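Local coordinates for protein glutamate racemase (Francisella tularensis subsp. tularensis, PDB 3OUT) that belongs to the aspartate/glutamate/hydantoin racemase family and holds D-glutamic acid in a pocket between its two parallel-sheet domains, at residues 75-78 with 79-82; 84-87 with 88-91. All coordinates share one frame; numbering follows the deposited sequence. Where two conformers were deposited one is given.

Contact 1: residues 75-78 with 79-82. With DGL (D-glutamic acid), chain E.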
loop_
_atom_site.group_PDB
_atom_site.type_symbol
_atom_site.label_atom_id
_atom_site.label_comp_id
_atom_site.label_asym_id
_atom_site.label_seq_id
_atom_site.Cartn_x
_atom_site.Cartn_y
_atom_site.Cartn_z
ATOM N N ILE B 75 6.765 14.145 -15.031
ATOM C CA ILE B 75 7.412 13.295 -13.989
ATOM C C ILE B 75 8.641 14.039 -13.479
ATOM O O ILE B 75 9.646 14.199 -14.187
ATOM C CB ILE B 75 7.799 11.937 -14.531
ATOM C CG1 ILE B 75 6.594 11.258 -15.204
ATOM C CG2 ILE B 75 8.433 11.097 -13.392
ATOM C CD1 ILE B 75 6.910 9.819 -15.746
ATOM N N ALA B 76 8.507 14.571 -12.276
ATOM C CA ALA B 76 9.537 15.412 -11.616
ATOM C C ALA B 76 10.712 14.614 -11.063
ATOM O O ALA B 76 11.840 15.158 -10.875
ATOM C CB ALA B 76 8.892 16.237 -10.505
ATOM N N CYS B 77 10.443 13.332 -10.795
ATOM C CA CYS B 77 11.353 12.424 -10.109
ATOM C C CYS B 77 12.195 11.668 -11.132
ATOM O O CYS B 77 11.660 11.027 -12.054
ATOM C CB CYS B 77 10.535 11.420 -9.297
ATOM S SG CYS B 77 11.571 10.192 -8.462
ATOM N N ASN B 78 13.514 11.730 -10.976
ATOM C CA ASN B 78 14.408 11.013 -11.850
ATOM C C ASN B 78 14.300 9.495 -11.706
ATOM O O ASN B 78 14.487 8.752 -12.670
ATOM C CB ASN B 78 15.867 11.409 -11.607
ATOM C CG ASN B 78 16.194 12.819 -12.058
ATOM O OD1 ASN B 78 16.716 13.040 -13.185
ATOM N ND2 ASN B 78 15.935 13.786 -11.177
ATOM N N THR B 79 13.995 9.038 -10.502
ATOM C CA THR B 79 13.922 7.608 -10.196
ATOM C C THR B 79 12.691 7.019 -10.891
ATOM O O THR B 79 12.797 6.018 -11.582
ATOM C CB THR B 79 13.897 7.332 -8.643
ATOM O OG1 THR B 79 15.057 7.911 -8.037
ATOM C CG2 THR B 79 13.781 5.844 -8.364
ATOM N N ILE B 80 11.533 7.665 -10.769
ATOM C CA ILE B 80 10.336 7.229 -11.523
ATOM C C ILE B 80 10.569 7.346 -13.035
ATOM O O ILE B 80 10.238 6.432 -13.786
ATOM C CB ILE B 80 9.083 8.033 -11.101
ATOM C CG1 ILE B 80 8.780 7.793 -9.617
ATOM C CG2 ILE B 80 7.843 7.631 -11.960
ATOM C CD1 ILE B 80 7.666 8.723 -9.026
ATOM N N SER B 81 11.169 8.445 -13.475
ATOM C CA SER B 81 11.460 8.583 -14.927
ATOM C C SER B 81 12.356 7.474 -15.473
ATOM O O SER B 81 12.192 7.013 -16.600
ATOM C CB SER B 81 12.148 9.914 -15.190
ATOM O OG SER B 81 11.293 11.045 -14.876
ATOM N N ALA B 82 13.355 7.098 -14.703
ATOM C CA ALA B 82 14.303 6.075 -15.095
ATOM C C ALA B 82 13.679 4.691 -15.279
ATOM O O ALA B 82 14.081 3.892 -16.149
ATOM C CB ALA B 82 15.391 5.956 -14.022
HETATM N N DGL E . 12.409 11.593 -3.971
HETATM C CA DGL E . 13.663 10.780 -4.150
HETATM C C DGL E . 13.488 9.405 -3.571
HETATM O O DGL E . 12.330 8.982 -3.353
HETATM C CB DGL E . 14.072 10.586 -5.606
HETATM C CG DGL E . 14.189 11.875 -6.431
HETATM C CD DGL E . 14.851 11.706 -7.785
HETATM O OE1 DGL E . 15.395 10.625 -8.075
HETATM O OE2 DGL E . 14.853 12.711 -8.551
HETATM O OXT DGL E . 14.486 8.668 -3.382
#

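Contact 2: residues 84-87 with 88-91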
loop_
_atom_site.group_PDB
_atom_site.type_symbol
_atom_site.label_atom_id
_atom_site.label_comp_id
_atom_site.label_asym_id
_atom_site.label_seq_id
_atom_site.Cartn_x
_atom_site.Cartn_y
_atom_site.Cartn_z
ATOM N N ALA B 84 9.982 3.796 -14.580
ATOM C CA ALA B 84 8.539 3.653 -14.787
ATOM C C ALA B 84 7.933 4.570 -15.799
ATOM O O ALA B 84 6.699 4.643 -15.898
ATOM C CB ALA B 84 7.788 3.791 -13.405
ATOM N N LYS B 85 8.748 5.233 -16.639
ATOM C CA LYS B 85 8.188 6.154 -17.614
ATOM C C LYS B 85 7.190 5.459 -18.510
ATOM O O LYS B 85 6.133 6.007 -18.787
ATOM C CB LYS B 85 9.294 6.792 -18.468
ATOM C CG LYS B 85 8.827 7.889 -19.421
ATOM C CD LYS B 85 10.015 8.514 -20.155
ATOM C CE LYS B 85 10.729 7.568 -21.102
ATOM N NZ LYS B 85 11.629 8.337 -22.050
ATOM N N ASP B 86 7.513 4.261 -19.005
ATOM C CA ASP B 86 6.617 3.587 -19.929
ATOM C C ASP B 86 5.317 3.129 -19.270
ATOM O O ASP B 86 4.267 3.211 -19.897
ATOM C CB ASP B 86 7.334 2.405 -20.596
ATOM C CG ASP B 86 8.389 2.856 -21.622
ATOM O OD1 ASP B 86 8.459 4.057 -22.001
ATOM O OD2 ASP B 86 9.163 1.983 -22.051
ATOM N N ILE B 87 5.406 2.653 -18.025
ATOM C CA ILE B 87 4.239 2.300 -17.209
ATOM C C ILE B 87 3.309 3.508 -17.131
ATOM O O ILE B 87 2.099 3.396 -17.337
ATOM C CB ILE B 87 4.685 1.920 -15.752
ATOM C CG1 ILE B 87 5.451 0.553 -15.722
ATOM C CG2 ILE B 87 3.496 1.917 -14.776
ATOM C CD1 ILE B 87 4.568 -0.614 -15.933
ATOM N N VAL B 88 3.883 4.682 -16.856
ATOM C CA VAL B 88 3.078 5.923 -16.707
ATOM C C VAL B 88 2.456 6.358 -18.041
ATOM O O VAL B 88 1.276 6.688 -18.094
ATOM C CB VAL B 88 3.893 7.090 -16.080
ATOM C CG1 VAL B 88 3.059 8.409 -16.032
ATOM C CG2 VAL B 88 4.368 6.702 -14.664
ATOM N N GLN B 89 3.269 6.366 -19.095
ATOM C CA GLN B 89 2.804 6.676 -20.448
ATOM C C GLN B 89 1.643 5.772 -20.899
ATOM O O GLN B 89 0.673 6.252 -21.513
ATOM C CB GLN B 89 4.002 6.631 -21.422
ATOM C CG GLN B 89 4.876 7.897 -21.337
ATOM C CD GLN B 89 6.176 7.862 -22.151
ATOM O OE1 GLN B 89 6.552 6.843 -22.741
ATOM N NE2 GLN B 89 6.899 8.973 -22.120
ATOM N N GLU B 90 1.718 4.484 -20.571
ATOM C CA GLU B 90 0.712 3.506 -20.980
ATOM C C GLU B 90 -0.627 3.791 -20.312
ATOM O O GLU B 90 -1.689 3.674 -20.922
ATOM C CB GLU B 90 1.164 2.088 -20.640
ATOM C CG GLU B 90 0.315 1.036 -21.297
ATOM C CD GLU B 90 0.534 0.987 -22.815
ATOM O OE1 GLU B 90 -0.459 0.765 -23.538
ATOM O OE2 GLU B 90 1.690 1.177 -23.284
ATOM N N ILE B 91 -0.568 4.142 -19.037
ATOM C CA ILE B 91 -1.763 4.562 -18.300
ATOM C C ILE B 91 -2.311 5.914 -18.771
ATOM O O ILE B 91 -3.532 6.073 -18.852
ATOM C CB ILE B 91 -1.468 4.571 -16.762
ATOM C CG1 ILE B 91 -1.232 3.136 -16.314
ATOM C CG2 ILE B 91 -2.617 5.209 -15.934
ATOM C CD1 ILE B 91 -0.478 2.995 -14.989
#

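Contact 1: residues 75-78 with 79-82
S81 grips the carbonyl oxygen of C77 twice: its OG lies 2.8 Å from C77 O, and its backbone N donates to the same C77 O at 3.0 Å. The two donors come from opposite faces of the carbonyl plane, the hydroxyl standing well above it. OG can reach back because it sits beside its own backbone N (chi1 -64°), and there it also leans on the methyl I75 CG2, 3.2 Å from S81 OG. The sulfur of C77 has a separate job. From the N-cap position, C77 SG accepts a capping bond from I80 N over 3.4 Å on an almost straight line (171°), while I80 CG1 packs against the same sulfur. This is the junction where strand 72-75 of a parallel beta-sheet in an alpha/beta domain hands over to helix 78-92, and the first turn of that helix forms part of the D-glutamic acid pocket. N78 takes one end of the ligand carboxylate with two donors, its backbone N at 2.9 Å from OE2 and its side-chain ND2 at 3.0 Å from the same OE2. N78 OD1 accepts a hydrogen bond from Y128 OH, which limits rotation of the amide. T79 serves the other oxygen: T79 OG1 donates to OE1 at 2.7 Å, with its backbone N adding a weak bond. The helix N-terminus would probably stabilise the negative charge gathered there.

Contact 2: residues 84-87 with 88-91
In one of the two conformers of Q89, the side-chain amide has the aliphatic stem of K85 over one face, with K85 CG 3.5 Å from Q89 NE2 and K85 CD following it outward. The two chains run alongside each other, pointing the same way. On that same side, near the oxygen edge, stands the carboxylate of D86, its plane turned 31° from the amide; D86 OD1 and Q89 OE1, both acceptors, are 3.5 Å apart. With Q89 in two conformers, this grouping may not be fixed. Further round the helix, I87 and I91 lie side by side, with I87 CG2 4.1 Å from I91 CD1. With CG1 anti to the backbone N (chi1 176°), V88 CG2 touches A84 O at 3.3 Å, and V88 N donates to the same oxygen. Regular i to i+4 bonds run through this stretch, Q89 N to K85 O being 2.9 Å, although the helix is kinked where the N atoms of D86 and I87 lack a bond to the turn before. A84, I87 and I91 pack on helix 51-67, while D86 and I87 touch S267 of the second subunit. All this belongs to the helix of a beta-alpha-beta crossover, which links strand 72-75 to strand 97-99.

Contact 1 closes before contact 2 opens, and both use helix 78-92: the first at its N-terminal start, the second along its later turns. Their centres are 11 Å apart, yet they touch, for I75 CD1 from the end of strand 72-75 rests 4.1 Å from V88 CB. One helix thus does two different jobs. Its start faces the D-glutamic acid near the middle of the chain, whereas its far half runs outward, with the A84 side chain already about 12 Å from the ligand, to meet helix 51-67 and the second subunit. Pocket and subunit contact are therefore joined by a single continuous helix packed beside the six-stranded parallel sheet.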